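Side-chain contacts in pilin (Streptococcus pyogenes serotype M1, PDB 3GLD), which builds the backbone of the bacterial pilus as a covalently linked stack of subunits, required for host-cell adhesion, aggregation and biofilm formation: residues Val164-Ser169 and Lys177-Gly182; Val210-Glu213 and Leu219-Phe222; Val257-Ser260 and Val266-Ile269. The protein carries 2 engineered substitutions. All blocks are in the same frame, centred on the assembly; numbering follows the deposited sequence.

Contact 1: Val164-Ser169 and Lys177-Gly182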
loop_
_atom_site.group_PDB
_atom_site.type_symbol
_atom_site.label_atom_id
_atom_site.label_comp_id
_atom_site.label_asym_id
_atom_site.label_seq_id
_atom_site.Cartn_x
_atom_site.Cartn_y
_atom_site.Cartn_z
ATOM N N VAL A 164 16.382 5.406 15.658
ATOM C CA VAL A 164 17.813 5.696 15.796
ATOM C C VAL A 164 18.106 6.059 17.238
ATOM O O VAL A 164 17.485 6.948 17.793
ATOM C CB VAL A 164 18.295 6.844 14.841
ATOM C CG1 VAL A 164 19.835 7.077 14.997
ATOM C CG2 VAL A 164 17.933 6.526 13.394
ATOM N N LYS A 165 19.050 5.353 17.844
ATOM C CA LYS A 165 19.316 5.491 19.256
ATOM C C LYS A 165 20.753 5.919 19.452
ATOM O O LYS A 165 21.635 5.494 18.693
ATOM C CB LYS A 165 19.123 4.144 19.963
ATOM C CG LYS A 165 17.695 3.694 20.021
ATOM C CD LYS A 165 17.558 2.257 20.585
ATOM C CE LYS A 165 17.897 2.167 22.072
ATOM N NZ LYS A 165 17.616 0.791 22.581
ATOM N N LYS A 166 20.982 6.750 20.472
ATOM C CA LYS A 166 22.340 7.123 20.886
ATOM C C LYS A 166 22.613 6.523 22.267
ATOM O O LYS A 166 21.810 6.665 23.200
ATOM C CB LYS A 166 22.500 8.645 20.944
ATOM C CG LYS A 166 23.868 9.100 21.512
ATOM C CD LYS A 166 24.923 8.928 20.439
ATOM C CE LYS A 166 26.265 8.667 21.051
ATOM N NZ LYS A 166 27.308 8.650 19.992
ATOM N N LYS A 167 23.748 5.842 22.375
ATOM C CA LYS A 167 24.213 5.283 23.624
ATOM C C LYS A 167 25.618 5.868 23.910
ATOM O O LYS A 167 26.503 5.832 23.048
ATOM C CB LYS A 167 24.292 3.760 23.493
ATOM C CG LYS A 167 24.837 3.065 24.734
ATOM C CD LYS A 167 24.933 1.547 24.517
ATOM C CE LYS A 167 24.989 0.805 25.852
ATOM N NZ LYS A 167 24.813 -0.668 25.625
ATOM N N VAL A 168 25.818 6.404 25.110
ATOM C CA VAL A 168 27.162 6.869 25.515
ATOM C C VAL A 168 27.761 5.904 26.538
ATOM O O VAL A 168 27.104 5.547 27.513
ATOM C CB VAL A 168 27.144 8.314 26.063
ATOM C CG1 VAL A 168 28.514 8.698 26.638
ATOM C CG2 VAL A 168 26.722 9.285 24.954
ATOM N N SER A 169 29.003 5.493 26.293
ATOM C CA SER A 169 29.692 4.554 27.187
ATOM C C SER A 169 31.077 5.066 27.580
ATOM O O SER A 169 31.594 6.025 26.994
ATOM C CB SER A 169 29.816 3.190 26.523
ATOM O OG SER A 169 30.484 3.316 25.292
ATOM N N LYS A 177 25.857 15.443 26.444
ATOM C CA LYS A 177 26.255 15.967 25.157
ATOM C C LYS A 177 25.264 15.623 24.022
ATOM O O LYS A 177 24.768 14.488 23.930
ATOM C CB LYS A 177 27.661 15.471 24.809
ATOM C CG LYS A 177 28.183 15.923 23.441
ATOM C CD LYS A 177 29.491 15.220 23.139
ATOM C CE LYS A 177 30.041 15.646 21.802
ATOM N NZ LYS A 177 30.426 17.107 21.770
ATOM N N ASP A 178 24.967 16.628 23.199
ATOM C CA ASP A 178 24.217 16.423 21.964
ATOM C C ASP A 178 25.102 16.002 20.798
ATOM O O ASP A 178 26.033 16.707 20.428
ATOM C CB ASP A 178 23.355 17.633 21.630
ATOM C CG ASP A 178 21.962 17.498 22.206
ATOM O OD1 ASP A 178 21.175 16.650 21.717
ATOM O OD2 ASP A 178 21.660 18.194 23.183
ATOM N N PHE A 179 24.828 14.818 20.243
ATOM C CA PHE A 179 25.549 14.365 19.068
ATOM C C PHE A 179 24.698 14.706 17.851
ATOM O O PHE A 179 23.487 14.486 17.881
ATOM C CB PHE A 179 25.810 12.867 19.154
ATOM C CG PHE A 179 26.731 12.470 20.283
ATOM C CD1 PHE A 179 28.049 12.142 20.017
ATOM C CD2 PHE A 179 26.263 12.397 21.603
ATOM C CE1 PHE A 179 28.916 11.773 21.040
ATOM C CE2 PHE A 179 27.128 12.042 22.630
ATOM C CZ PHE A 179 28.457 11.732 22.353
ATOM N N ASN A 180 25.327 15.240 16.797
ATOM C CA ASN A 180 24.636 15.617 15.561
ATOM C C ASN A 180 24.439 14.440 14.603
ATOM O O ASN A 180 25.336 13.620 14.423
ATOM C CB ASN A 180 25.403 16.697 14.808
ATOM C CG ASN A 180 25.341 18.060 15.476
ATOM O OD1 ASN A 180 24.404 18.386 16.209
ATOM N ND2 ASN A 180 26.353 18.875 15.211
ATOM N N PHE A 181 23.286 14.404 13.942
ATOM C CA PHE A 181 22.992 13.323 12.999
ATOM C C PHE A 181 22.335 13.882 11.732
ATOM O O PHE A 181 21.695 14.942 11.769
ATOM C CB PHE A 181 22.018 12.325 13.625
ATOM C CG PHE A 181 22.578 11.510 14.779
ATOM C CD1 PHE A 181 23.155 10.260 14.551
ATOM C CD2 PHE A 181 22.429 11.945 16.099
ATOM C CE1 PHE A 181 23.652 9.485 15.613
ATOM C CE2 PHE A 181 22.923 11.185 17.177
ATOM C CZ PHE A 181 23.528 9.944 16.933
ATOM N N GLY A 182 22.485 13.151 10.626
ATOM C CA GLY A 182 21.725 13.397 9.399
ATOM C C GLY A 182 21.031 12.109 8.951
ATOM O O GLY A 182 21.598 11.021 9.079
#
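K166 lays the end of its aliphatic chain flat over one face of the F179 ring. CE sits almost over the middle, 3.7 Å from the ring centroid and 7° off the normal, which is CH-pi geometry. NZ comes over the same face and is 3.6 Å from F179 CD1. Since NZ is joined to N290 CG in an isopeptide bond, it lies over the ring as a linkage nitrogen rather than as a free ammonium group. Lower on the chain, CD meets the second aromatic differently: it is 3.9 Å from F181 CZ, close to the plane of that ring and at its edge. V168 adds CG2, 3.6 Å from F179 CE2, and the opposite face of F179 carries K177 CD, displaced toward the rim. A turn about the CB-CG bond of K166 (chi2 77°) swings CD, CE and NZ across F179.

The two strands pass at 10.0 Å between axes, with their directions 154° apart, so they face each other across a beta sandwich instead of pairing in a sheet. Strand 151-169 belongs to one layer, and strand 179-185 to the antiparallel layer that also holds strand 240-245. In this CnaB-like, inverse-Ig type of domain, the K166-N290 bond ties strand 151-169 to its parallel neighbour 284-291 within the hydrophobic interior.

Farther out, K166 NZ hydrogen-bonds to OE1 of E245, the residue that promotes formation of this isopeptide and reaches it from the facing sheet. F179 also packs on E245 and N290, and meets Y248 edge-to-face; F181 meets F288 edge-to-face and the nearly parallel ring of F222.

Contact 2: Val210-Glu213 and Leu219-Phe222; sequences VQTE and LYHF
T212 and Y220 meet through their hydroxyls: OG1 and OH are 2.6 Å apart, a short hydrogen bond in which either could be the donor. This is the close part of the contact. Y220 holds its ring away from its own strand with CG anti to the backbone N (chi1 172°), which carries the phenol across to the other strand. T212 has OG1 placed between its backbone N and carbonyl carbon (chi1 45°), and the two side chains cross at about a right angle. Beside the hydroxyl pair the threonine carbons are less intimate, with CB 3.6 Å and CG2 4.0 Å from Y220 OH. I199, on strand 196-202, touches both side chains.

The other side is loose. From E213 it is the backbone that takes part, its carbonyl O lying 3.7 Å from Y220 CE1 in an oblique approach, while the carboxylate-bearing side chain leaves its strand in the direction away from Y220 and is exposed. The two segments bury just 114 Å² between them, and the nearest CA pair, E213 and Y220, is 8.6 Å apart.

That wide spacing reflects the topology. Strand 210-215 pairs with 196-202 in one sheet and strand 220-224 borders the other, so this tyrosine-threonine bridge joins strands flanking a short crossover between the two layers of a beta sandwich.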
loop_
_atom_site.group_PDB
_atom_site.type_symbol
_atom_site.label_atom_id
_atom_site.label_comp_id
_atom_site.label_asym_id
_atom_site.label_seq_id
_atom_site.Cartn_x
_atom_site.Cartn_y
_atom_site.Cartn_z
ATOM N N VAL A 210 8.343 14.546 20.580
ATOM C CA VAL A 210 8.198 15.719 19.713
ATOM C C VAL A 210 8.098 15.272 18.248
ATOM O O VAL A 210 8.939 14.493 17.782
ATOM C CB VAL A 210 9.395 16.709 19.895
ATOM C CG1 VAL A 210 9.424 17.745 18.783
ATOM C CG2 VAL A 210 9.339 17.405 21.282
ATOM N N GLN A 211 7.066 15.763 17.541
ATOM C CA GLN A 211 6.845 15.442 16.119
ATOM C C GLN A 211 7.475 16.450 15.165
ATOM O O GLN A 211 7.264 17.666 15.269
ATOM C CB GLN A 211 5.340 15.395 15.764
ATOM C CG GLN A 211 4.470 14.532 16.625
ATOM C CD GLN A 211 4.613 13.057 16.290
ATOM O OE1 GLN A 211 4.988 12.683 15.166
ATOM N NE2 GLN A 211 4.315 12.212 17.266
ATOM N N THR A 212 8.191 15.917 14.196
ATOM C CA THR A 212 8.694 16.678 13.084
ATOM C C THR A 212 8.380 15.859 11.842
ATOM O O THR A 212 7.857 14.731 11.939
ATOM C CB THR A 212 10.227 16.892 13.166
ATOM O OG1 THR A 212 10.868 15.662 13.521
ATOM C CG2 THR A 212 10.575 17.951 14.198
ATOM N N GLU A 213 8.720 16.415 10.684
ATOM C CA GLU A 213 8.609 15.711 9.415
ATOM C C GLU A 213 9.929 15.795 8.672
ATOM O O GLU A 213 10.670 16.767 8.812
ATOM C CB GLU A 213 7.480 16.306 8.554
ATOM C CG GLU A 213 6.071 16.162 9.166
ATOM C CD GLU A 213 4.988 16.975 8.418
ATOM O OE1 GLU A 213 5.307 18.018 7.807
ATOM O OE2 GLU A 213 3.801 16.566 8.466
ATOM N N LEU A 219 18.102 15.965 3.180
ATOM C CA LEU A 219 18.805 15.649 4.446
ATOM C C LEU A 219 18.042 16.174 5.650
ATOM O O LEU A 219 17.678 17.345 5.702
ATOM C CB LEU A 219 20.241 16.212 4.436
ATOM C CG LEU A 219 21.200 16.049 5.629
ATOM C CD1 LEU A 219 21.396 14.600 6.020
ATOM C CD2 LEU A 219 22.547 16.669 5.279
ATOM N N TYR A 220 17.794 15.303 6.611
ATOM C CA TYR A 220 17.087 15.690 7.809
ATOM C C TYR A 220 18.079 15.755 8.969
ATOM O O TYR A 220 18.691 14.745 9.316
ATOM C CB TYR A 220 15.993 14.655 8.110
ATOM C CG TYR A 220 15.310 14.847 9.447
ATOM C CD1 TYR A 220 14.337 15.830 9.621
ATOM C CD2 TYR A 220 15.636 14.043 10.532
ATOM C CE1 TYR A 220 13.718 16.019 10.856
ATOM C CE2 TYR A 220 15.021 14.216 11.754
ATOM C CZ TYR A 220 14.066 15.195 11.909
ATOM O OH TYR A 220 13.459 15.344 13.126
ATOM N N HIS A 221 18.217 16.937 9.577
ATOM C CA HIS A 221 19.137 17.135 10.703
ATOM C C HIS A 221 18.477 16.878 12.045
ATOM O O HIS A 221 17.349 17.315 12.286
ATOM C CB HIS A 221 19.712 18.566 10.698
ATOM C CG HIS A 221 20.420 18.933 9.429
ATOM N ND1 HIS A 221 21.702 18.512 9.140
ATOM C CD2 HIS A 221 20.020 19.678 8.369
ATOM C CE1 HIS A 221 22.063 18.986 7.961
ATOM N NE2 HIS A 221 21.059 19.692 7.469
ATOM N N PHE A 222 19.208 16.202 12.934
ATOM C CA PHE A 222 18.738 15.953 14.290
ATOM C C PHE A 222 19.879 15.720 15.280
ATOM O O PHE A 222 21.028 15.500 14.885
ATOM C CB PHE A 222 17.701 14.798 14.353
ATOM C CG PHE A 222 18.255 13.448 14.030
ATOM C CD1 PHE A 222 18.409 13.031 12.702
ATOM C CD2 PHE A 222 18.574 12.555 15.054
ATOM C CE1 PHE A 222 18.889 11.753 12.404
ATOM C CE2 PHE A 222 19.062 11.285 14.769
ATOM C CZ PHE A 222 19.230 10.878 13.446
#

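Contact 3: Val257-Ser260 and Val266-Ile269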
loop_
_atom_site.group_PDB
_atom_site.type_symbol
_atom_site.label_atom_id
_atom_site.label_comp_id
_atom_site.label_asym_id
_atom_site.label_seq_id
_atom_site.Cartn_x
_atom_site.Cartn_y
_atom_site.Cartn_z
ATOM N N VAL A 257 28.400 1.606 15.109
ATOM C CA VAL A 257 27.000 1.566 14.670
ATOM C C VAL A 257 26.467 0.150 14.747
ATOM O O VAL A 257 27.053 -0.763 14.186
ATOM C CB VAL A 257 26.841 2.042 13.198
ATOM C CG1 VAL A 257 25.366 2.184 12.845
ATOM C CG2 VAL A 257 27.525 3.369 12.978
ATOM N N GLU A 258 25.353 -0.044 15.428
ATOM C CA GLU A 258 24.684 -1.331 15.356
ATOM C C GLU A 258 23.426 -1.223 14.487
ATOM O O GLU A 258 22.579 -0.364 14.731
ATOM C CB GLU A 258 24.319 -1.853 16.738
ATOM C CG GLU A 258 23.721 -3.255 16.679
ATOM C CD GLU A 258 23.045 -3.630 17.977
ATOM O OE1 GLU A 258 23.654 -4.381 18.760
ATOM O OE2 GLU A 258 21.922 -3.143 18.236
ATOM N N VAL A 259 23.313 -2.102 13.493
ATOM C CA VAL A 259 22.181 -2.124 12.567
ATOM C C VAL A 259 21.375 -3.393 12.792
ATOM O O VAL A 259 21.805 -4.481 12.435
ATOM C CB VAL A 259 22.644 -2.054 11.083
ATOM C CG1 VAL A 259 21.432 -2.044 10.135
ATOM C CG2 VAL A 259 23.513 -0.815 10.840
ATOM N N SER A 260 20.202 -3.256 13.387
ATOM C CA SER A 260 19.490 -4.417 13.891
ATOM C C SER A 260 18.030 -4.457 13.433
ATOM O O SER A 260 17.178 -3.866 14.090
ATOM C CB SER A 260 19.564 -4.430 15.427
ATOM O OG SER A 260 18.821 -5.500 15.957
ATOM N N VAL A 266 21.765 -8.918 12.611
ATOM C CA VAL A 266 22.315 -7.730 13.251
ATOM C C VAL A 266 23.731 -7.465 12.741
ATOM O O VAL A 266 24.550 -8.371 12.639
ATOM C CB VAL A 266 22.213 -7.762 14.796
ATOM C CG1 VAL A 266 22.193 -9.176 15.311
ATOM C CG2 VAL A 266 23.329 -6.928 15.443
ATOM N N LYS A 267 23.986 -6.211 12.395
ATOM C CA LYS A 267 25.195 -5.809 11.714
ATOM C C LYS A 267 25.951 -4.805 12.590
ATOM O O LYS A 267 25.346 -3.884 13.144
ATOM C CB LYS A 267 24.791 -5.152 10.403
ATOM C CG LYS A 267 25.779 -5.281 9.281
ATOM C CD LYS A 267 25.033 -5.394 7.958
ATOM C CE LYS A 267 24.246 -4.122 7.618
ATOM N NZ LYS A 267 23.375 -4.339 6.436
ATOM N N ASN A 268 27.261 -4.993 12.721
ATOM C CA ASN A 268 28.094 -4.060 13.472
ATOM C C ASN A 268 29.066 -3.329 12.571
ATOM O O ASN A 268 29.702 -3.933 11.709
ATOM C CB ASN A 268 28.823 -4.767 14.612
ATOM C CG ASN A 268 27.982 -4.847 15.870
ATOM O OD1 ASN A 268 27.713 -3.834 16.520
ATOM N ND2 ASN A 268 27.565 -6.049 16.222
ATOM N N ILE A 269 29.167 -2.018 12.767
ATOM C CA ILE A 269 29.970 -1.174 11.892
ATOM C C ILE A 269 30.813 -0.201 12.703
ATOM O O ILE A 269 30.282 0.688 13.388
ATOM C CB ILE A 269 29.084 -0.397 10.869
ATOM C CG1 ILE A 269 28.497 -1.360 9.827
ATOM C CG2 ILE A 269 29.874 0.723 10.182
ATOM C CD1 ILE A 269 27.549 -0.703 8.822
#
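V259 sets its CB 3.8 Å from CB of K267, on the face of the sheet that also carries V257 and I269. One hydrogen-bonded pair farther along, V257 CB and I269 CB repeat the meeting at 4.1 Å. From K267 the long chain, bent at chi2 and chi3, carries NZ to a salt bridge with E277, so its polar end is held outside the hairpin. E258 and N268 occupy the opposite face as a non-hydrogen-bonded pair. There N268 OD1 reaches to 3.9 Å from E258 CB, while E258 CG, anti to its backbone N (chi1 -175°), approaches V266 CG2 at the same separation.

Four backbone hydrogen bonds establish the antiparallel register. V259 N to K267 O is 2.7 Å and nearly linear (177°), with the donor in the carbonyl plane; its reciprocal, K267 N to V259 O, has a donor tilted 24° from that plane. V257 and I269 exchange the second pair of bonds. Between these rungs the carbonyls also receive CA-H...O contacts, as from E258 CA to K267 O at 3.4 Å, so K267 O is approached by two consecutive residues of the partner strand.

The segments form the arms of a beta hairpin with a short connection after S260. On the other flank of strand 254-261, backbone bonds from E258 to T287 and from S260 to T285 attach it to strand 284-291, while V257 packs on I286 and F288. Within this chain strand 267-270 thus lies at the edge, beyond 254-261 from strand 284-291.

Contacts 1 and 2 adjoin, with centres 14 Å apart: F181 N and F222 O, 2.7 Å from each other, make a probable hydrogen bond between neighbouring strands of one sheet, and V164 CG1 comes within 4.1 Å of F222 CZ. Contact 3 stands apart, its nearest atoms about 7 Å from contact 1 and about 11 Å from contact 2. Strand 284-291 spans the gap between contacts 1 and 3, since it pairs with 151-169 and with 254-261. The isopeptide site belongs to contact 1, where the K166 side chain is about 3 Å from that of E245; the side chain of V257 in contact 3 is about 7 Å from that of E245, and contact 2 lies away from the site.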